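Local coordinates for adenylyl-sulfate kinase 1, chloroplastic (Arabidopsis thaliana, PDB 3UIE), which catalyses the ATP-dependent 3'-phosphorylation of adenosine 5'-phosphosulfate to 3'-phosphoadenylyl sulfate, the activated form of sulfate, working as a homodimer, at residues Leu55-Asp60 with Lys91-Ala96; Asp78-Ile83 with Arg109-Ala114; Lys142-Leu147 with Lys154-Ile159. All blocks are in the same frame, centred on the assembly; numbering follows the deposited sequence.

Contact 1 of 3, residues Leu55-Asp60 with Lys91-Ala96; sequences LCYILD and KLFADA
An apolar strand-to-helix contact, built round the rings of Tyr57 and Phe93, packs the end of helix 76-95 on strand 56-60, an outermost strand of the parallel sheet in this P-loop kinase fold. The two ring planes are almost parallel, 5° apart, but slid so far that they hardly overlap, with centroids separated by 5.2 Å. Touching is therefore local: Tyr57 CD2 comes to 3.8 Å from Phe93 CZ, and equally near Phe93 CE1. The Tyr57 ring is carried there by CG lying anti to the backbone N (chi1 -167°), beside the carbonyl carbon. Two residues further along the strand, on the same side of it, Leu59 extends its CD2 methyl to 4.3 Å from Phe93 CE2 and also meets the Tyr57 ring at its edge, in plane. Ile98 and Cys100 close round Phe93 from the same chain. The site also belongs to the dimer interface: Phe93 stacks on Phe93 of the second subunit, and Tyr57 OH hydrogen-bonds Asp95 OD2 of the second subunit, with the reciprocal bond made as well. Within the chain the contact rests on dispersion and burial alone, whereas the tyrosine's polar end is satisfied across the subunit boundary, so hydrophobic core and dimer interface merge here.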
loop_
_atom_site.group_PDB
_atom_site.type_symbol
_atom_site.label_atom_id
_atom_site.label_comp_id
_atom_site.label_asym_id
_atom_site.label_seq_id
_atom_site.Cartn_x
_atom_site.Cartn_y
_atom_site.Cartn_z
ATOM N N LEU A 55 0.937 -8.861 12.993
ATOM C CA LEU A 55 1.642 -8.054 12.007
ATOM C C LEU A 55 0.881 -6.778 11.712
ATOM O O LEU A 55 -0.260 -6.826 11.228
ATOM C CB LEU A 55 1.837 -8.847 10.715
ATOM C CG LEU A 55 2.592 -8.145 9.585
ATOM C CD1 LEU A 55 3.972 -7.716 10.051
ATOM C CD2 LEU A 55 2.689 -9.070 8.363
ATOM N N CYS A 56 1.512 -5.645 12.015
ATOM C CA CYS A 56 0.941 -4.314 11.792
ATOM C C CYS A 56 1.839 -3.539 10.849
ATOM O O CYS A 56 3.014 -3.852 10.713
ATOM C CB CYS A 56 0.865 -3.515 13.095
ATOM S SG CYS A 56 -0.153 -4.241 14.347
ATOM N N TYR A 57 1.296 -2.511 10.222
ATOM C CA TYR A 57 2.131 -1.611 9.433
ATOM C C TYR A 57 1.564 -0.200 9.556
ATOM O O TYR A 57 0.373 -0.004 9.369
ATOM C CB TYR A 57 2.187 -2.038 7.969
ATOM C CG TYR A 57 3.291 -1.286 7.269
ATOM C CD1 TYR A 57 4.627 -1.611 7.497
ATOM C CD2 TYR A 57 3.002 -0.218 6.434
ATOM C CE1 TYR A 57 5.650 -0.893 6.879
ATOM C CE2 TYR A 57 4.005 0.504 5.824
ATOM C CZ TYR A 57 5.324 0.159 6.042
ATOM O OH TYR A 57 6.314 0.886 5.429
ATOM N N ILE A 58 2.425 0.777 9.836
ATOM C CA ILE A 58 1.989 2.152 10.053
ATOM C C ILE A 58 2.133 2.995 8.795
ATOM O O ILE A 58 3.214 3.077 8.222
ATOM C CB ILE A 58 2.817 2.821 11.180
ATOM C CG1 ILE A 58 2.626 2.074 12.500
ATOM C CG2 ILE A 58 2.420 4.300 11.363
ATOM C CD1 ILE A 58 3.553 2.562 13.619
ATOM N N LEU A 59 1.032 3.600 8.362
ATOM C CA LEU A 59 1.066 4.618 7.325
ATOM C C LEU A 59 0.989 5.983 7.990
ATOM O O LEU A 59 -0.093 6.455 8.331
ATOM C CB LEU A 59 -0.123 4.456 6.369
ATOM C CG LEU A 59 -0.230 3.125 5.632
ATOM C CD1 LEU A 59 -1.490 3.085 4.757
ATOM C CD2 LEU A 59 1.037 2.887 4.802
ATOM N N ASP A 60 2.135 6.627 8.157
ATOM C CA ASP A 60 2.173 7.917 8.828
ATOM C C ASP A 60 2.181 9.055 7.820
ATOM O O ASP A 60 2.934 9.037 6.833
ATOM C CB ASP A 60 3.394 7.999 9.731
ATOM C CG ASP A 60 3.397 9.257 10.578
ATOM O OD1 ASP A 60 2.727 9.254 11.626
ATOM O OD2 ASP A 60 4.053 10.237 10.185
ATOM N N LYS A 91 -6.691 0.195 2.715
ATOM C CA LYS A 91 -7.602 -0.852 2.303
ATOM C C LYS A 91 -6.838 -2.031 1.703
ATOM O O LYS A 91 -7.177 -3.185 1.950
ATOM C CB LYS A 91 -8.607 -0.300 1.293
ATOM C CG LYS A 91 -9.466 -1.366 0.655
ATOM C CD LYS A 91 -10.531 -0.734 -0.196
ATOM C CE LYS A 91 -11.425 -1.777 -0.828
ATOM N NZ LYS A 91 -12.513 -1.133 -1.612
ATOM N N LEU A 92 -5.808 -1.742 0.907
ATOM C CA LEU A 92 -4.983 -2.808 0.335
ATOM C C LEU A 92 -4.257 -3.589 1.441
ATOM O O LEU A 92 -4.194 -4.826 1.405
ATOM C CB LEU A 92 -3.969 -2.239 -0.664
ATOM C CG LEU A 92 -4.554 -1.492 -1.864
ATOM C CD1 LEU A 92 -3.446 -0.810 -2.665
ATOM C CD2 LEU A 92 -5.366 -2.435 -2.755
ATOM N N PHE A 93 -3.717 -2.878 2.426
ATOM C CA PHE A 93 -3.066 -3.564 3.539
ATOM C C PHE A 93 -4.024 -4.440 4.339
ATOM O O PHE A 93 -3.675 -5.555 4.748
ATOM C CB PHE A 93 -2.358 -2.578 4.472
ATOM C CG PHE A 93 -0.954 -2.250 4.035
ATOM C CD1 PHE A 93 0.114 -3.027 4.451
ATOM C CD2 PHE A 93 -0.706 -1.182 3.196
ATOM C CE1 PHE A 93 1.409 -2.734 4.049
ATOM C CE2 PHE A 93 0.595 -0.876 2.794
ATOM C CZ PHE A 93 1.650 -1.657 3.226
ATOM N N ALA A 94 -5.216 -3.918 4.602
ATOM C CA ALA A 94 -6.245 -4.698 5.276
ATOM C C ALA A 94 -6.586 -5.942 4.459
ATOM O O ALA A 94 -6.798 -7.026 5.012
ATOM C CB ALA A 94 -7.510 -3.827 5.495
ATOM N N ASP A 95 -6.642 -5.794 3.136
ATOM C CA ASP A 95 -6.987 -6.919 2.279
ATOM C C ASP A 95 -5.862 -7.969 2.302
ATOM O O ASP A 95 -6.112 -9.167 2.151
ATOM C CB ASP A 95 -7.295 -6.440 0.851
ATOM C CG ASP A 95 -7.818 -7.550 -0.039
ATOM O OD1 ASP A 95 -8.714 -8.293 0.410
ATOM O OD2 ASP A 95 -7.335 -7.670 -1.185
ATOM N N ALA A 96 -4.640 -7.516 2.561
ATOM C CA ALA A 96 -3.485 -8.408 2.688
ATOM C C ALA A 96 -3.459 -9.113 4.037
ATOM O O ALA A 96 -2.577 -9.942 4.280
ATOM C CB ALA A 96 -2.207 -7.626 2.495
#

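Contact 2 of 3, residues Asp78-Ile83 with Arg109-Ala114; sequences DRAENI and RTDRDA. With ADX (adenosine-5'-phosphosulfate), chain D.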
loop_
_atom_site.group_PDB
_atom_site.type_symbol
_atom_site.label_atom_id
_atom_site.label_comp_id
_atom_site.label_asym_id
_atom_site.label_seq_id
_atom_site.Cartn_x
_atom_site.Cartn_y
_atom_site.Cartn_z
ATOM N N ASP A 78 -5.451 19.174 -1.568
ATOM C CA ASP A 78 -4.338 18.237 -1.497
ATOM C C ASP A 78 -4.404 17.428 -0.210
ATOM O O ASP A 78 -3.957 16.284 -0.180
ATOM C CB ASP A 78 -2.994 18.960 -1.632
ATOM C CG ASP A 78 -2.611 19.227 -3.091
ATOM O OD1 ASP A 78 -3.480 19.100 -3.982
ATOM O OD2 ASP A 78 -1.436 19.565 -3.347
ATOM N N ARG A 79 -4.960 18.014 0.850
ATOM C CA ARG A 79 -5.235 17.251 2.067
ATOM C C ARG A 79 -6.267 16.156 1.780
ATOM O O ARG A 79 -6.124 15.021 2.229
ATOM C CB ARG A 79 -5.739 18.151 3.202
ATOM C CG ARG A 79 -4.680 19.053 3.829
ATOM C CD ARG A 79 -5.230 19.704 5.091
ATOM N NE ARG A 79 -4.485 20.886 5.512
ATOM C CZ ARG A 79 -3.712 20.946 6.593
ATOM N NH1 ARG A 79 -3.561 19.878 7.371
ATOM N NH2 ARG A 79 -3.088 22.082 6.897
ATOM N N ALA A 80 -7.309 16.499 1.028
ATOM C CA ALA A 80 -8.326 15.520 0.653
ATOM C C ALA A 80 -7.724 14.370 -0.175
ATOM O O ALA A 80 -8.028 13.193 0.054
ATOM C CB ALA A 80 -9.466 16.196 -0.106
ATOM N N GLU A 81 -6.870 14.706 -1.141
ATOM C CA GLU A 81 -6.212 13.692 -1.962
ATOM C C GLU A 81 -5.247 12.847 -1.126
ATOM O O GLU A 81 -5.164 11.634 -1.295
ATOM C CB GLU A 81 -5.472 14.342 -3.139
ATOM C CG GLU A 81 -4.750 13.356 -4.044
ATOM C CD GLU A 81 -5.688 12.413 -4.780
ATOM O OE1 GLU A 81 -6.930 12.520 -4.636
ATOM O OE2 GLU A 81 -5.162 11.556 -5.515
ATOM N N ASN A 82 -4.531 13.499 -0.217
ATOM C CA ASN A 82 -3.640 12.804 0.705
ATOM C C ASN A 82 -4.414 11.735 1.482
ATOM O O ASN A 82 -4.009 10.581 1.549
ATOM C CB ASN A 82 -3.025 13.817 1.679
ATOM C CG ASN A 82 -2.041 13.187 2.643
ATOM O OD1 ASN A 82 -1.147 12.439 2.241
ATOM N ND2 ASN A 82 -2.197 13.490 3.921
ATOM N N ILE A 83 -5.536 12.142 2.070
ATOM C CA ILE A 83 -6.380 11.251 2.863
ATOM C C ILE A 83 -6.955 10.156 1.976
ATOM O O ILE A 83 -6.987 8.980 2.348
ATOM C CB ILE A 83 -7.545 12.045 3.526
ATOM C CG1 ILE A 83 -6.996 13.045 4.550
ATOM C CG2 ILE A 83 -8.575 11.093 4.140
ATOM C CD1 ILE A 83 -8.003 14.167 4.925
ATOM N N ARG A 109 -13.909 15.732 7.989
ATOM C CA ARG A 109 -14.827 14.663 8.340
ATOM C C ARG A 109 -15.271 13.904 7.089
ATOM O O ARG A 109 -15.274 12.673 7.056
ATOM C CB ARG A 109 -16.030 15.313 9.055
ATOM C CG ARG A 109 -16.974 14.400 9.784
ATOM C CD ARG A 109 -18.009 15.238 10.578
ATOM N NE ARG A 109 -17.412 15.844 11.760
ATOM C CZ ARG A 109 -17.524 17.125 12.110
ATOM N NH1 ARG A 109 -18.218 17.977 11.378
ATOM N NH2 ARG A 109 -16.936 17.554 13.213
ATOM N N THR A 110 -15.636 14.648 6.052
ATOM C CA THR A 110 -16.093 14.043 4.802
ATOM C C THR A 110 -15.034 13.117 4.208
ATOM O O THR A 110 -15.360 12.072 3.633
ATOM C CB THR A 110 -16.497 15.118 3.759
ATOM O OG1 THR A 110 -17.074 14.490 2.607
ATOM C CG2 THR A 110 -15.292 15.959 3.338
ATOM N N ASP A 111 -13.765 13.497 4.325
ATOM C CA ASP A 111 -12.697 12.682 3.744
ATOM C C ASP A 111 -12.398 11.440 4.576
ATOM O O ASP A 111 -12.177 10.372 4.018
ATOM C CB ASP A 111 -11.438 13.509 3.509
ATOM C CG ASP A 111 -11.666 14.624 2.527
ATOM O OD1 ASP A 111 -12.259 14.356 1.461
ATOM O OD2 ASP A 111 -11.273 15.768 2.823
ATOM N N ARG A 112 -12.398 11.566 5.906
ATOM C CA ARG A 112 -12.272 10.365 6.735
ATOM C C ARG A 112 -13.461 9.427 6.532
ATOM O O ARG A 112 -13.288 8.211 6.508
ATOM C CB ARG A 112 -12.112 10.685 8.222
ATOM C CG ARG A 112 -10.910 11.538 8.574
ATOM C CD ARG A 112 -10.700 11.540 10.103
ATOM N NE ARG A 112 -11.929 11.929 10.814
ATOM C CZ ARG A 112 -12.237 13.177 11.150
ATOM N NH1 ARG A 112 -11.405 14.179 10.859
ATOM N NH2 ARG A 112 -13.381 13.429 11.777
ATOM N N ASP A 113 -14.669 9.977 6.409
ATOM C CA ASP A 113 -15.847 9.131 6.202
ATOM C C ASP A 113 -15.770 8.359 4.890
ATOM O O ASP A 113 -16.240 7.219 4.798
ATOM C CB ASP A 113 -17.150 9.944 6.264
ATOM C CG ASP A 113 -17.401 10.543 7.645
ATOM O OD1 ASP A 113 -16.747 10.126 8.637
ATOM O OD2 ASP A 113 -18.264 11.434 7.737
ATOM N N ALA A 114 -15.177 8.972 3.874
ATOM C CA ALA A 114 -15.029 8.289 2.592
ATOM C C ALA A 114 -14.048 7.119 2.704
ATOM O O ALA A 114 -14.242 6.084 2.078
ATOM C CB ALA A 114 -14.599 9.264 1.504
HETATM S SB ADX D . -3.108 15.936 6.511
HETATM O O1B ADX D . -2.924 15.982 5.088
HETATM O O2B ADX D . -3.980 17.064 6.913
HETATM O O3B ADX D . -3.758 14.680 6.935
HETATM P PA ADX D . -0.638 15.022 7.400
HETATM O O1A ADX D . -0.482 14.210 6.141
HETATM O O2A ADX D . -0.820 14.144 8.628
HETATM O O3A ADX D . -1.795 16.109 7.233
HETATM O "O5'" ADX D . 0.677 15.878 7.557
HETATM C "C5'" ADX D . 0.934 16.530 8.764
HETATM C "C4'" ADX D . 2.317 16.824 9.034
HETATM O "O4'" ADX D . 2.794 17.761 8.074
HETATM C "C3'" ADX D . 2.420 17.461 10.372
HETATM O "O3'" ADX D . 3.295 16.710 11.154
HETATM C "C2'" ADX D . 3.036 18.708 10.173
HETATM O "O2'" ADX D . 4.296 18.595 10.747
HETATM C "C1'" ADX D . 3.244 18.910 8.724
HETATM N N9 ADX D . 2.641 20.126 8.250
HETATM C C8 ADX D . 3.220 21.028 7.423
HETATM N N7 ADX D . 2.326 21.991 7.136
HETATM C C5 ADX D . 1.177 21.700 7.783
HETATM C C6 ADX D . -0.082 22.325 7.873
HETATM N N6 ADX D . -0.332 23.533 7.154
HETATM N N1 ADX D . -1.056 21.773 8.639
HETATM C C2 ADX D . -0.828 20.630 9.308
HETATM N N3 ADX D . 0.370 20.005 9.240
HETATM C C4 ADX D . 1.377 20.509 8.493
HETATM O O HOH W 1 -10.902 12.479 0.367
#
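Asp111 and Ile83 have most of the surface buried between these two helices, with Ala80 completing the contact one turn before Ile83. The segments run nearly parallel, their axes 18° apart and 9.6 Å at closest approach, and Asp111 leans across toward helix 76-95. Its CB packs against Ile83, whose CD1 and CG2 both come to 3.8 Å from Asp111 CB; the two side chains cross at about a right angle. Ile83 CG2, placed anti to the backbone N, also reaches the backbone of the facing helix, 3.7 Å from Asp111 O. Beyond, the carboxylate lies alongside Ala80, with Asp111 OD2 3.5 Å from Ala80 CB. A water bridges the helices, donating to the Asp111 carboxylate at OD1, 2.6 Å away, and to the backbone O of Ala80.

Other residues of helix 76-95 serve the substrate. Asn82 ND2 donates to O1B of the sulfate of adenosine-5'-phosphosulfate at 2.8 Å and makes a weak bond to O1A of its phosphate, while Asn82 OD1 is held by Asn69. Arg79, extended from CG to NE, gives NH1 to sulfate O2B at 2.9 Å, and its guanidinium edge faces the adenine N1. On helix 109-117, Arg112 forms a salt bridge with Glu126 and donates to Ser106 O; the backbone N of Ser106 is itself hydrogen-bonded to the substrate. Between the helices, then, methyl and methylene packing is combined with a water-mediated polar link: the carboxylate gets a donor without a direct protein bond to the facing helix, and the helix bearing the substrate-binding Arg79 and Asn82 is packed through its other residues.

Contact 3 of 3, residues Lys142-Leu147 with Lys154-Ile159; sequences KGLYKL and KGFTGI. With ADX (adenosine-5'-phosphosulfate), chain D; ANP (phosphoaminophosphonic acid-adenylate ester), chain E.
Phe156 packs against Leu144 and Tyr145 beside the adenine of adenosine-5'-phosphosulfate in this P-loop kinase, where the start of helix 144-149 meets the loop that follows it. At the start of segment 154-159, Lys154 and Gly155 bring their carbonyls near N6 of that adenine; Gly155, a substrate-binding residue, has a positive phi, and its O takes a weak hydrogen bond from Arg79. Phe156 comes next, its CG swung anti to the backbone N (chi1 -166°), which sets the ring between base and helix. CD1 and CE1 sit over one face of the adenine, the ring being tilted to the base, while CE2 on the other side of the ring points over the face of Tyr145 in a T-shaped stack, planes at 85° and centroids 5.2 Å apart. The ring's far corner, Phe156 CZ, rests 3.7 Å from Leu144 CB. Thr157 continues beside the adenine, with its OG1 3.8 Å from N1 of the base. Gly158 then turns the chain, again with positive phi, and Ile159 CG1 lies 4.0 Å from Tyr145 CD1, at the edge of the ring. At the ribose, Lys142 NZ donates to O3' of the substrate and to O2G of the ATP analogue, spanning both ligands. The Tyr145 hydroxyl is hydrogen-bonded to Ser34 O of the ATP-binding loop, and one water donates to both Tyr145 OH, at 2.8 Å, and Thr157 O, at 2.7 Å.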
loop_
_atom_site.group_PDB
_atom_site.type_symbol
_atom_site.label_atom_id
_atom_site.label_comp_id
_atom_site.label_asym_id
_atom_site.label_seq_id
_atom_site.Cartn_x
_atom_site.Cartn_y
_atom_site.Cartn_z
ATOM N N LYS A 142 7.637 20.232 17.229
ATOM C CA LYS A 142 8.368 20.608 16.025
ATOM C C LYS A 142 8.391 22.114 15.793
ATOM O O LYS A 142 8.956 22.583 14.806
ATOM C CB LYS A 142 7.774 19.903 14.799
ATOM C CG LYS A 142 7.650 18.394 14.948
ATOM C CD LYS A 142 6.817 17.788 13.824
ATOM C CE LYS A 142 6.414 16.353 14.143
ATOM N NZ LYS A 142 5.592 15.733 13.063
ATOM N N GLY A 143 7.768 22.866 16.696
ATOM C CA GLY A 143 7.716 24.314 16.595
ATOM C C GLY A 143 6.776 24.826 15.519
ATOM O O GLY A 143 6.856 25.983 15.112
ATOM N N LEU A 144 5.868 23.969 15.065
ATOM C CA LEU A 144 4.981 24.318 13.962
ATOM C C LEU A 144 3.911 25.328 14.342
ATOM O O LEU A 144 3.578 26.207 13.546
ATOM C CB LEU A 144 4.311 23.066 13.393
ATOM C CG LEU A 144 5.257 22.098 12.688
ATOM C CD1 LEU A 144 4.506 20.836 12.328
ATOM C CD2 LEU A 144 5.853 22.752 11.459
ATOM N N TYR A 145 3.336 25.183 15.531
ATOM C CA TYR A 145 2.311 26.115 15.964
ATOM C C TYR A 145 2.868 27.534 16.053
ATOM O O TYR A 145 2.215 28.492 15.644
ATOM C CB TYR A 145 1.696 25.682 17.300
ATOM C CG TYR A 145 0.727 24.532 17.167
ATOM C CD1 TYR A 145 -0.572 24.740 16.717
ATOM C CD2 TYR A 145 1.112 23.233 17.478
ATOM C CE1 TYR A 145 -1.465 23.678 16.584
ATOM C CE2 TYR A 145 0.226 22.171 17.348
ATOM C CZ TYR A 145 -1.055 22.400 16.902
ATOM O OH TYR A 145 -1.938 21.347 16.775
ATOM N N LYS A 146 4.072 27.674 16.584
ATOM C CA LYS A 146 4.646 29.016 16.708
ATOM C C LYS A 146 4.911 29.638 15.335
ATOM O O LYS A 146 4.690 30.832 15.131
ATOM C CB LYS A 146 5.912 29.005 17.569
ATOM C CG LYS A 146 6.982 28.061 17.076
ATOM C CD LYS A 146 8.099 27.904 18.100
ATOM C CE LYS A 146 7.601 27.228 19.369
ATOM N NZ LYS A 146 8.722 26.879 20.286
ATOM N N LEU A 147 5.367 28.821 14.392
ATOM C CA LEU A 147 5.584 29.286 13.023
ATOM C C LEU A 147 4.243 29.668 12.390
ATOM O O LEU A 147 4.141 30.671 11.682
ATOM C CB LEU A 147 6.290 28.207 12.198
ATOM C CG LEU A 147 7.761 27.962 12.537
ATOM C CD1 LEU A 147 8.247 26.636 11.993
ATOM C CD2 LEU A 147 8.621 29.098 12.006
ATOM N N LYS A 154 1.146 29.180 6.519
ATOM C CA LYS A 154 -0.237 29.577 6.278
ATOM C C LYS A 154 -1.158 28.357 6.313
ATOM O O LYS A 154 -0.732 27.248 6.008
ATOM C CB LYS A 154 -0.347 30.284 4.925
ATOM C CG LYS A 154 -1.754 30.714 4.540
ATOM C CD LYS A 154 -1.774 31.367 3.160
ATOM C CE LYS A 154 -3.167 31.865 2.800
ATOM N NZ LYS A 154 -3.194 32.560 1.481
ATOM N N GLY A 155 -2.411 28.563 6.701
ATOM C CA GLY A 155 -3.410 27.507 6.652
ATOM C C GLY A 155 -3.131 26.289 7.516
ATOM O O GLY A 155 -3.524 25.172 7.169
ATOM N N PHE A 156 -2.474 26.493 8.654
ATOM C CA PHE A 156 -2.140 25.382 9.541
ATOM C C PHE A 156 -3.366 24.886 10.318
ATOM O O PHE A 156 -4.109 25.675 10.893
ATOM C CB PHE A 156 -1.033 25.787 10.518
ATOM C CG PHE A 156 -0.400 24.622 11.226
ATOM C CD1 PHE A 156 0.452 23.766 10.544
ATOM C CD2 PHE A 156 -0.660 24.377 12.563
ATOM C CE1 PHE A 156 1.043 22.690 11.183
ATOM C CE2 PHE A 156 -0.071 23.304 13.210
ATOM C CZ PHE A 156 0.779 22.457 12.517
ATOM N N THR A 157 -3.555 23.571 10.335
ATOM C CA THR A 157 -4.689 22.954 11.016
ATOM C C THR A 157 -4.826 23.388 12.477
ATOM O O THR A 157 -3.883 23.277 13.253
ATOM C CB THR A 157 -4.587 21.415 10.942
ATOM O OG1 THR A 157 -4.632 21.010 9.573
ATOM C CG2 THR A 157 -5.743 20.753 11.683
ATOM N N GLY A 158 -6.008 23.878 12.843
ATOM C CA GLY A 158 -6.291 24.252 14.217
ATOM C C GLY A 158 -6.048 25.735 14.455
ATOM O O GLY A 158 -6.469 26.287 15.471
ATOM N N ILE A 159 -5.383 26.375 13.497
ATOM C CA ILE A 159 -5.050 27.792 13.585
ATOM C C ILE A 159 -5.763 28.563 12.478
ATOM O O ILE A 159 -6.594 29.425 12.751
ATOM C CB ILE A 159 -3.530 28.022 13.449
ATOM C CG1 ILE A 159 -2.782 27.328 14.588
ATOM C CG2 ILE A 159 -3.200 29.523 13.388
ATOM C CD1 ILE A 159 -3.231 27.742 15.957
HETATM S SB ADX D . -3.108 15.936 6.511
HETATM O O1B ADX D . -2.924 15.982 5.088
HETATM O O2B ADX D . -3.980 17.064 6.913
HETATM O O3B ADX D . -3.758 14.680 6.935
HETATM P PA ADX D . -0.638 15.022 7.400
HETATM O O1A ADX D . -0.482 14.210 6.141
HETATM O O2A ADX D . -0.820 14.144 8.628
HETATM O O3A ADX D . -1.795 16.109 7.233
HETATM O "O5'" ADX D . 0.677 15.878 7.557
HETATM C "C5'" ADX D . 0.934 16.530 8.764
HETATM C "C4'" ADX D . 2.317 16.824 9.034
HETATM O "O4'" ADX D . 2.794 17.761 8.074
HETATM C "C3'" ADX D . 2.420 17.461 10.372
HETATM O "O3'" ADX D . 3.295 16.710 11.154
HETATM C "C2'" ADX D . 3.036 18.708 10.173
HETATM O "O2'" ADX D . 4.296 18.595 10.747
HETATM C "C1'" ADX D . 3.244 18.910 8.724
HETATM N N9 ADX D . 2.641 20.126 8.250
HETATM C C8 ADX D . 3.220 21.028 7.423
HETATM N N7 ADX D . 2.326 21.991 7.136
HETATM C C5 ADX D . 1.177 21.700 7.783
HETATM C C6 ADX D . -0.082 22.325 7.873
HETATM N N6 ADX D . -0.332 23.533 7.154
HETATM N N1 ADX D . -1.056 21.773 8.639
HETATM C C2 ADX D . -0.828 20.630 9.308
HETATM N N3 ADX D . 0.370 20.005 9.240
HETATM C C4 ADX D . 1.377 20.509 8.493
HETATM P PG ANP E . 1.848 15.369 13.881
HETATM O O1G ANP E . 2.436 16.833 13.552
HETATM O O2G ANP E . 2.821 14.384 13.224
HETATM O O3G ANP E . 0.454 15.242 13.313
HETATM P PB ANP E . 1.299 13.739 16.261
HETATM O O1B ANP E . 2.003 12.475 15.653
HETATM O O2B ANP E . -0.233 13.696 16.479
HETATM N N3B ANP E . 1.983 15.130 15.546
HETATM P PA ANP E . 3.340 13.012 18.208
HETATM O O1A ANP E . 4.545 13.311 17.388
HETATM O O2A ANP E . 3.055 11.552 18.344
HETATM O O3A ANP E . 2.145 13.853 17.633
HETATM O "O5'" ANP E . 3.482 13.619 19.659
HETATM C "C5'" ANP E . 3.773 14.955 19.886
HETATM C "C4'" ANP E . 4.440 15.211 21.118
HETATM O "O4'" ANP E . 3.551 14.923 22.242
HETATM C "C3'" ANP E . 5.575 14.286 21.204
HETATM O "O3'" ANP E . 6.750 15.003 21.517
HETATM C "C2'" ANP E . 5.249 13.336 22.259
HETATM O "O2'" ANP E . 6.333 13.133 23.123
HETATM C "C1'" ANP E . 4.132 13.941 23.021
HETATM N N9 ANP E . 3.170 12.897 23.399
HETATM C C8 ANP E . 2.727 11.944 22.568
HETATM N N7 ANP E . 1.877 11.183 23.244
HETATM C C5 ANP E . 1.786 11.646 24.506
HETATM C C6 ANP E . 1.060 11.228 25.611
HETATM N N6 ANP E . 0.196 10.060 25.512
HETATM N N1 ANP E . 1.184 11.918 26.755
HETATM C C2 ANP E . 1.993 12.993 26.827
HETATM N N3 ANP E . 2.704 13.415 25.789
HETATM C C4 ANP E . 2.618 12.755 24.613
HETATM O O HOH W 2 -2.855 20.927 14.156
#

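Overall arrangement
From the N terminus, strand 56-60 comes first, and contact 1 closes the loop from it to the end of helix 76-95, joining an outermost strand to that helix at the dimer interface. Contact 2 begins earlier on the same helix and closes at helix 109-117, so its segments alternate with those of contact 1 and the two cross. Contact 3 follows in series, closing a short connection from the start of helix 144-149 to the loop that follows it. Contacts 1 and 3 lie on opposite sides of the chain's centre, their own centres about 29 Å apart. Contacts 2 and 3 touch through Arg79, which lies beside Gly155 and Thr157, and together they reach both ends of the bound adenosine-5'-phosphosulfate.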